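Side-chain contacts in LacI family transcription regulator (Bifidobacterium animalis subsp. lactis, PDB 4O5A), which probably regulates transcription as a LacI-family DNA-binding protein, sensing a small effector through its periplasmic-binding-protein-like core: residues M172-D175 and A176-S179; M260-A263 and G264-A268; G272-V275 and P276-S280; W284-S287 and F288-A292. All blocks are in the same frame, centred on the assembly; numbering follows the deposited sequence.

Contacts 2, 3 and 4 follow one another through one half of the periplasmic-binding-protein-like core: helix 258-271, the loop after it, and the segment beyond strand 280-284. Contact 1 lies where the chain crosses into that half. Contact 2 is the most buried, nearly all backbone ladder and small side chains, whereas contact 3 is partly exposed and relies on a salt bridge. Contacts 1 and 4 are both helix starts with a side-chain N-cap, aspartate in one and serine in the other, and they touch through S179 and W284. Contacts 2 and 4 both meet the second subunit. A268 packs contact 2 against V275 and L279 of contact 3.

Contact 1. Residues M172-D175 and A176-S179; sequences MSDD and AAAS
The first turn of helix 175-188 closes where A178 N bonds D174 O at 3.1 Å, and the next turn bond runs from S179 N to D175 O at 2.9 Å. D174 is the N-cap. Its carboxylate is carried back over the helix start because chi1 (-160°) sets CG beside the carbonyl carbon, and D174 OD1 accepts from A177 N at 3.1 Å. This N-H arrives from above the carboxylate plane, while the CB of A177 lies 3.3 Å from D174 CG, close quarters that suit an alanine. A water donates to D174 OD1 and accepts from A176 N at 3.0 Å, so one oxygen serves two first-turn amides, directly and through the water. The positive end of the helix would probably stabilise the negative charge there. D175 spends its carboxylate on R209, in a salt bridge through OD2, and offers its carbonyl to S179. D175 O accepts both S179 N and S179 OG, the hydroxyl at 2.8 Å, from opposite faces of its plane. Serine suits this buried place because its short arm, beside its own backbone N (chi1 -62°), satisfies itself on the preceding turn. A176 and S179 lie against A212 of helix 206-219. The whole is an aspartate N-cap, placed where the chain leaves the sheet of strand 170-172 for the other half of a two-lobed, periplasmic-binding-protein-like fold.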
loop_
_atom_site.group_PDB
_atom_site.type_symbol
_atom_site.label_atom_id
_atom_site.label_comp_id
_atom_site.label_asym_id
_atom_site.label_seq_id
_atom_site.Cartn_x
_atom_site.Cartn_y
_atom_site.Cartn_z
HETATM N N MSE A 172 -9.845 20.266 2.437
HETATM C CA MSE A 172 -9.433 20.422 3.831
HETATM C C MSE A 172 -9.648 19.183 4.688
HETATM O O MSE A 172 -10.761 18.667 4.779
HETATM C CB MSE A 172 -10.201 21.574 4.475
HETATM C CG MSE A 172 -10.122 22.882 3.716
HETATM SE SE MSE A 172 -11.212 24.274 4.522
HETATM C CE MSE A 172 -12.975 23.470 4.294
ATOM N N SER A 173 -8.586 18.730 5.342
ATOM C CA SER A 173 -8.697 17.679 6.346
ATOM C C SER A 173 -9.097 18.307 7.671
ATOM O O SER A 173 -8.994 19.525 7.845
ATOM C CB SER A 173 -7.358 16.962 6.510
ATOM O OG SER A 173 -6.380 17.855 7.009
ATOM N N ASP A 174 -9.566 17.502 8.619
ATOM C CA ASP A 174 -9.885 18.051 9.923
ATOM C C ASP A 174 -9.311 17.173 11.018
ATOM O O ASP A 174 -10.043 16.463 11.704
ATOM C CB ASP A 174 -11.397 18.226 10.107
ATOM C CG ASP A 174 -11.749 19.224 11.208
ATOM O OD1 ASP A 174 -10.915 19.494 12.109
ATOM O OD2 ASP A 174 -12.889 19.739 11.185
ATOM N N ASP A 175 -8.000 17.238 11.189
ATOM C CA ASP A 175 -7.359 16.429 12.223
ATOM C C ASP A 175 -7.827 16.776 13.641
ATOM O O ASP A 175 -7.873 15.903 14.496
ATOM C CB ASP A 175 -5.834 16.521 12.135
ATOM C CG ASP A 175 -5.266 15.727 10.963
ATOM O OD1 ASP A 175 -6.006 14.905 10.383
ATOM O OD2 ASP A 175 -4.081 15.928 10.625
ATOM N N ALA A 176 -8.144 18.038 13.903
ATOM C CA ALA A 176 -8.626 18.418 15.236
ATOM C C ALA A 176 -9.952 17.732 15.562
ATOM O O ALA A 176 -10.151 17.255 16.684
ATOM C CB ALA A 176 -8.758 19.923 15.356
ATOM N N ALA A 177 -10.857 17.689 14.586
ATOM C CA ALA A 177 -12.127 16.967 14.742
ATOM C C ALA A 177 -11.893 15.491 15.029
ATOM O O ALA A 177 -12.447 14.928 15.976
ATOM C CB ALA A 177 -13.008 17.129 13.496
ATOM N N ALA A 178 -11.092 14.850 14.183
ATOM C CA ALA A 178 -10.759 13.442 14.372
ATOM C C ALA A 178 -10.153 13.179 15.757
ATOM O O ALA A 178 -10.453 12.161 16.393
ATOM C CB ALA A 178 -9.812 12.989 13.277
ATOM N N SER A 179 -9.294 14.087 16.213
ATOM C CA SER A 179 -8.668 13.956 17.527
ATOM C C SER A 179 -9.738 13.891 18.608
ATOM O O SER A 179 -9.684 13.034 19.495
ATOM C CB SER A 179 -7.735 15.136 17.817
ATOM O OG SER A 179 -6.669 15.197 16.881
HETATM O O HOH W 1 -7.974 20.491 12.197
#

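Contact 2. Residues M260-A263 and G264-A268; sequences MALA and GESVA
G264 sits in the tightest part of this helical segment: its N bonds M260 O at 2.8 Å, and a beta carbon on it would come only 3.2 Å from that same oxygen. Next in the ladder, E265 N meets A261 O at 2.8 Å, then S266 N meets L262 O and V267 N meets A263 O, each bond reaching from residue i+4 back to residue i. Side chains add little to this close backbone. E265 rests its CB 3.4 Å from A261 O, and V267 turns its CG2 back along the helix to lie 3.4 Å from A263 O. This is helix 258-271 of the beta-alpha-beta unit joining strands 252-255 and 280-284, and A261 fits against both strands, through Y255 and I281, a small residue that lets the helix lie close to the sheet. The looser part is where L262 and E265 pass each other at an angle, L262 CD1 and E265 OE1 being 3.9 Å apart with no bond between them. E265 carries its extended chain, CG anti to the backbone N (chi1 -174°), out to H294 N, which OE1 accepts, so a buried acid has a definite mate. S266 OG bonds A292 O of the second subunit, and A263 and L262 also pack on that A292; the short side chains of A263 and S266 are consistent with the close approach. V267 is the more open member, partly exposed beside A237 and K241 of helix 233-245.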
loop_
_atom_site.group_PDB
_atom_site.type_symbol
_atom_site.label_atom_id
_atom_site.label_comp_id
_atom_site.label_asym_id
_atom_site.label_seq_id
_atom_site.Cartn_x
_atom_site.Cartn_y
_atom_site.Cartn_z
HETATM N N MSE A 260 2.261 0.659 13.088
HETATM C CA MSE A 260 2.742 0.846 14.461
HETATM C C MSE A 260 1.724 0.378 15.508
HETATM O O MSE A 260 2.114 -0.116 16.570
HETATM C CB MSE A 260 3.179 2.294 14.725
HETATM C CG MSE A 260 4.365 2.703 13.858
HETATM SE SE MSE A 260 5.253 4.307 14.508
HETATM C CE MSE A 260 3.802 5.555 14.321
ATOM N N ALA A 261 0.431 0.539 15.217
ATOM C CA ALA A 261 -0.608 0.032 16.113
ATOM C C ALA A 261 -0.497 -1.487 16.231
ATOM O O ALA A 261 -0.562 -2.048 17.330
ATOM C CB ALA A 261 -2.024 0.457 15.649
ATOM N N LEU A 262 -0.291 -2.146 15.098
ATOM C CA LEU A 262 -0.087 -3.594 15.117
ATOM C C LEU A 262 1.186 -3.974 15.880
ATOM O O LEU A 262 1.173 -4.888 16.708
ATOM C CB LEU A 262 -0.042 -4.149 13.684
ATOM C CG LEU A 262 0.220 -5.653 13.606
ATOM C CD1 LEU A 262 -0.942 -6.394 14.245
ATOM C CD2 LEU A 262 0.352 -6.056 12.150
ATOM N N ALA A 263 2.287 -3.280 15.607
ATOM C CA ALA A 263 3.561 -3.566 16.278
ATOM C C ALA A 263 3.424 -3.368 17.782
ATOM O O ALA A 263 3.953 -4.148 18.583
ATOM C CB ALA A 263 4.673 -2.668 15.710
ATOM N N GLY A 264 2.700 -2.320 18.160
ATOM C CA GLY A 264 2.414 -2.033 19.563
ATOM C C GLY A 264 1.525 -3.067 20.219
ATOM O O GLY A 264 1.755 -3.470 21.360
ATOM N N GLU A 265 0.510 -3.522 19.500
ATOM C CA GLU A 265 -0.334 -4.602 20.027
ATOM C C GLU A 265 0.492 -5.873 20.264
ATOM O O GLU A 265 0.320 -6.560 21.269
ATOM C CB GLU A 265 -1.479 -4.889 19.057
ATOM C CG GLU A 265 -2.508 -5.880 19.550
ATOM C CD GLU A 265 -3.527 -6.186 18.466
ATOM O OE1 GLU A 265 -3.117 -6.751 17.429
ATOM O OE2 GLU A 265 -4.721 -5.853 18.634
ATOM N N SER A 266 1.392 -6.184 19.339
ATOM C CA SER A 266 2.253 -7.356 19.493
ATOM C C SER A 266 3.193 -7.200 20.690
ATOM O O SER A 266 3.418 -8.156 21.437
ATOM C CB SER A 266 3.034 -7.637 18.203
ATOM O OG SER A 266 2.131 -7.883 17.128
ATOM N N VAL A 267 3.727 -5.996 20.882
ATOM C CA VAL A 267 4.554 -5.713 22.061
ATOM C C VAL A 267 3.776 -5.953 23.347
ATOM O O VAL A 267 4.281 -6.590 24.269
ATOM C CB VAL A 267 5.103 -4.251 22.053
ATOM C CG1 VAL A 267 5.539 -3.821 23.467
ATOM C CG2 VAL A 267 6.281 -4.139 21.090
ATOM N N ALA A 268 2.556 -5.436 23.409
ATOM C CA ALA A 268 1.735 -5.625 24.603
ATOM C C ALA A 268 1.509 -7.118 24.867
ATOM O O ALA A 268 1.638 -7.586 25.998
ATOM C CB ALA A 268 0.415 -4.891 24.465
#

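Contact 3. Residues G272-V275 and P276-S280; sequences GVRV and PEDLS
D278 OD2 is gripped by two donors from R274, the backbone N at 3.0 Å and NE at 3.1 Å, both reaching it from the same face of the carboxylate plane. The N-H of R274 NE points almost straight at OD2 (173°), which lies in the guanidinium plane, and R274 NH2 adds a longer bond to D278 OD1 at 3.2 Å. The salt bridge is therefore side-on, one nitrogen to each oxygen, with guanidinium and carboxylate planes turned 56° apart. A bend of the R274 chain at chi3 (-63°) brings the guanidinium back alongside D278. R274 was modelled in two conformers, so this grip describes one of them. Over one face of the R274 guanidinium lies E277 CB, 3.6 Å from R274 CZ, a plain methylene packed on a flat charged group. R274 O is held twice as well, by D278 N at 2.8 Å and by L279 N. The backbone turns at the cis peptide before P276, a type VI turn in the loop between helix 258-271 and strand 280-284; the helix itself ends in a Schellman motif at G272, whose positive phi glycine tolerates readily. An alanine in place of D278 takes away the acceptor shared by R274 N and NE, and the guanidinium would probably be set free to swing from the turn. Apolar pairs add to the loop: V273 CG1 meets L279 CB at 3.7 Å, and V275 CG2 lies near L279 CD2. Separately, V275 makes a CA-H...O contact, its CA 3.4 Å from L279 O. V275 and L279 pack on A268 in the last turns of the helix.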
loop_
_atom_site.group_PDB
_atom_site.type_symbol
_atom_site.label_atom_id
_atom_site.label_comp_id
_atom_site.label_asym_id
_atom_site.label_seq_id
_atom_site.Cartn_x
_atom_site.Cartn_y
_atom_site.Cartn_z
ATOM N N GLY A 272 2.525 -9.451 28.103
ATOM C CA GLY A 272 1.470 -9.949 28.972
ATOM C C GLY A 272 0.464 -8.858 29.318
ATOM O O GLY A 272 -0.377 -9.020 30.210
ATOM N N VAL A 273 0.559 -7.738 28.625
ATOM C CA VAL A 273 -0.424 -6.674 28.761
ATOM C C VAL A 273 -1.569 -6.958 27.793
ATOM O O VAL A 273 -1.405 -6.846 26.580
ATOM C CB VAL A 273 0.223 -5.323 28.459
ATOM C CG1 VAL A 273 -0.811 -4.201 28.476
ATOM C CG2 VAL A 273 1.338 -5.056 29.471
ATOM N N ARG A 274 -2.722 -7.341 28.336
ATOM C CA ARG A 274 -3.877 -7.732 27.520
ATOM C C ARG A 274 -4.500 -6.567 26.763
ATOM O O ARG A 274 -4.717 -5.496 27.326
ATOM C CB ARG A 274 -4.950 -8.378 28.400
ATOM C CG ARG A 274 -4.501 -9.680 29.055
ATOM C CD ARG A 274 -5.550 -10.157 30.032
ATOM N NE ARG A 274 -5.735 -9.198 31.121
ATOM C CZ ARG A 274 -6.758 -9.214 31.971
ATOM N NH1 ARG A 274 -7.708 -10.133 31.854
ATOM N NH2 ARG A 274 -6.838 -8.303 32.933
ATOM N N VAL A 275 -4.792 -6.787 25.481
ATOM C CA VAL A 275 -5.554 -5.824 24.682
ATOM C C VAL A 275 -6.912 -6.473 24.413
ATOM O O VAL A 275 -6.969 -7.539 23.811
ATOM C CB VAL A 275 -4.837 -5.521 23.353
ATOM C CG1 VAL A 275 -5.697 -4.613 22.456
ATOM C CG2 VAL A 275 -3.480 -4.869 23.621
ATOM N N PRO A 276 -8.014 -5.838 24.843
ATOM C CA PRO A 276 -8.069 -4.482 25.393
ATOM C C PRO A 276 -8.181 -4.433 26.922
ATOM O O PRO A 276 -8.323 -3.333 27.460
ATOM C CB PRO A 276 -9.373 -3.957 24.804
ATOM C CG PRO A 276 -10.270 -5.179 24.887
ATOM C CD PRO A 276 -9.371 -6.373 24.608
ATOM N N GLU A 277 -8.145 -5.576 27.604
ATOM C CA GLU A 277 -8.406 -5.584 29.058
ATOM C C GLU A 277 -7.476 -4.685 29.883
ATOM O O GLU A 277 -7.909 -4.050 30.856
ATOM C CB GLU A 277 -8.392 -7.011 29.615
ATOM C CG GLU A 277 -9.539 -7.875 29.121
ATOM C CD GLU A 277 -9.231 -8.587 27.818
ATOM O OE1 GLU A 277 -8.258 -8.200 27.120
ATOM O OE2 GLU A 277 -9.968 -9.545 27.491
ATOM N N ASP A 278 -6.202 -4.646 29.506
ATOM C CA ASP A 278 -5.213 -3.851 30.231
ATOM C C ASP A 278 -4.830 -2.600 29.444
ATOM O O ASP A 278 -4.397 -1.613 30.027
ATOM C CB ASP A 278 -3.947 -4.680 30.521
ATOM C CG ASP A 278 -4.211 -5.880 31.424
ATOM O OD1 ASP A 278 -5.030 -5.764 32.359
ATOM O OD2 ASP A 278 -3.575 -6.944 31.208
ATOM N N LEU A 279 -4.994 -2.651 28.123
ATOM C CA LEU A 279 -4.547 -1.590 27.223
ATOM C C LEU A 279 -5.451 -1.476 25.998
ATOM O O LEU A 279 -5.626 -2.452 25.269
ATOM C CB LEU A 279 -3.102 -1.857 26.754
ATOM C CG LEU A 279 -2.570 -0.924 25.659
ATOM C CD1 LEU A 279 -2.298 0.473 26.211
ATOM C CD2 LEU A 279 -1.297 -1.503 25.021
ATOM N N SER A 280 -6.031 -0.298 25.774
ATOM C CA SER A 280 -6.777 -0.045 24.543
ATOM C C SER A 280 -5.858 0.549 23.491
ATOM O O SER A 280 -4.947 1.311 23.819
ATOM C CB SER A 280 -7.946 0.923 24.797
ATOM O OG SER A 280 -9.013 0.274 25.461
#

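Contact 4. Residues W284-S287 and F288-A292; sequences WGDS and FMNVA
D286 and N290 face each other with carboxylate and amide planes only 11° apart, nearly coplanar. In that shared plane N290 ND2 bonds D286 OD1 at 3.0 Å, nearly straight (166°), using the anti lone pair, while D286 OD2 makes a salt bridge with R337. N290 ND2 also makes a weak bond to G285 O at 3.3 Å, and asparagine suits the place because one amide can donate to both. G285 has a positive phi (114°), where a side chain would press on the preceding carbonyl. The motif is a serine N-cap opening the short, weakly bonded helix 288-292: S287 OG, held in the crowded position between its backbone N and carbonyl carbon, accepts from M289 N at 3.2 Å, while N290 N bonds S287 O at 3.1 Å. The same hydroxyl bonds D258 OD2 on helix 258-271, tying the cap to that helix. S287 N is buried without a partner in the model. Replacing D286 by a leucine would probably leave R337 without its charge partner and allow the N290 amide to turn, leaving its ND2 the weaker bonds to G285 O and S283 OG. M289 CB touches S287 OG at 3.3 Å, and its chain, bent at the selenium end, meets L262 and the M289 of the second subunit. The F288 side chain leads away from 284-287 and packs on P233 of the second subunit.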
loop_
_atom_site.group_PDB
_atom_site.type_symbol
_atom_site.label_atom_id
_atom_site.label_comp_id
_atom_site.label_asym_id
_atom_site.label_seq_id
_atom_site.Cartn_x
_atom_site.Cartn_y
_atom_site.Cartn_z
ATOM N N TRP A 284 -4.733 5.533 13.865
ATOM C CA TRP A 284 -5.155 6.700 13.091
ATOM C C TRP A 284 -4.889 6.320 11.646
ATOM O O TRP A 284 -3.744 6.345 11.191
ATOM C CB TRP A 284 -4.306 7.924 13.460
ATOM C CG TRP A 284 -4.959 9.247 13.175
ATOM C CD1 TRP A 284 -5.825 9.530 12.177
ATOM C CD2 TRP A 284 -4.787 10.461 13.927
ATOM N NE1 TRP A 284 -6.212 10.861 12.249
ATOM C CE2 TRP A 284 -5.596 11.438 13.310
ATOM C CE3 TRP A 284 -4.043 10.801 15.054
ATOM C CZ2 TRP A 284 -5.664 12.751 13.800
ATOM C CZ3 TRP A 284 -4.115 12.110 15.532
ATOM C CH2 TRP A 284 -4.922 13.060 14.905
ATOM N N GLY A 285 -5.939 5.954 10.924
ATOM C CA GLY A 285 -5.782 5.410 9.583
ATOM C C GLY A 285 -6.231 3.963 9.609
ATOM O O GLY A 285 -5.943 3.244 10.565
ATOM N N ASP A 286 -6.955 3.531 8.586
ATOM C CA ASP A 286 -7.478 2.168 8.610
ATOM C C ASP A 286 -7.017 1.377 7.396
ATOM O O ASP A 286 -6.687 1.942 6.360
ATOM C CB ASP A 286 -9.010 2.188 8.694
ATOM C CG ASP A 286 -9.593 0.844 9.114
ATOM O OD1 ASP A 286 -8.881 0.057 9.783
ATOM O OD2 ASP A 286 -10.763 0.576 8.784
ATOM N N SER A 287 -6.970 0.058 7.536
ATOM C CA SER A 287 -6.630 -0.805 6.423
ATOM C C SER A 287 -7.021 -2.208 6.822
ATOM O O SER A 287 -7.422 -2.424 7.957
ATOM C CB SER A 287 -5.133 -0.762 6.108
ATOM O OG SER A 287 -4.391 -1.435 7.102
ATOM N N PHE A 288 -6.900 -3.138 5.885
ATOM C CA PHE A 288 -7.190 -4.550 6.129
ATOM C C PHE A 288 -6.355 -5.111 7.276
ATOM O O PHE A 288 -6.753 -6.080 7.928
ATOM C CB PHE A 288 -6.924 -5.364 4.872
ATOM C CG PHE A 288 -8.088 -5.436 3.927
ATOM C CD1 PHE A 288 -9.392 -5.278 4.384
ATOM C CD2 PHE A 288 -7.879 -5.674 2.578
ATOM C CE1 PHE A 288 -10.465 -5.355 3.508
ATOM C CE2 PHE A 288 -8.948 -5.748 1.690
ATOM C CZ PHE A 288 -10.242 -5.585 2.158
HETATM N N MSE A 289 -5.202 -4.501 7.529
HETATM C CA MSE A 289 -4.311 -4.943 8.590
HETATM C C MSE A 289 -5.010 -4.885 9.949
HETATM O O MSE A 289 -4.851 -5.773 10.789
HETATM C CB MSE A 289 -3.090 -4.029 8.597
HETATM C CG MSE A 289 -1.980 -4.427 9.509
HETATM SE SE MSE A 289 -0.652 -2.995 9.470
HETATM C CE MSE A 289 -0.573 -2.664 7.560
ATOM N N ASN A 290 -5.781 -3.830 10.164
ATOM C CA ASN A 290 -6.513 -3.664 11.415
ATOM C C ASN A 290 -7.592 -4.724 11.613
ATOM O O ASN A 290 -7.874 -5.116 12.752
ATOM C CB ASN A 290 -7.105 -2.252 11.510
ATOM C CG ASN A 290 -6.039 -1.199 11.748
ATOM O OD1 ASN A 290 -4.994 -1.479 12.365
ATOM N ND2 ASN A 290 -6.276 0.008 11.242
ATOM N N VAL A 291 -8.184 -5.184 10.515
ATOM C CA VAL A 291 -9.237 -6.190 10.558
ATOM C C VAL A 291 -8.637 -7.554 10.891
ATOM O O VAL A 291 -9.281 -8.402 11.509
ATOM C CB VAL A 291 -9.975 -6.232 9.215
ATOM C CG1 VAL A 291 -10.955 -7.388 9.143
ATOM C CG2 VAL A 291 -10.719 -4.892 9.004
ATOM N N ALA A 292 -7.388 -7.749 10.481
ATOM C CA ALA A 292 -6.723 -9.047 10.576
ATOM C C ALA A 292 -5.971 -9.245 11.878
ATOM O O ALA A 292 -5.459 -10.334 12.127
ATOM C CB ALA A 292 -5.739 -9.242 9.397
#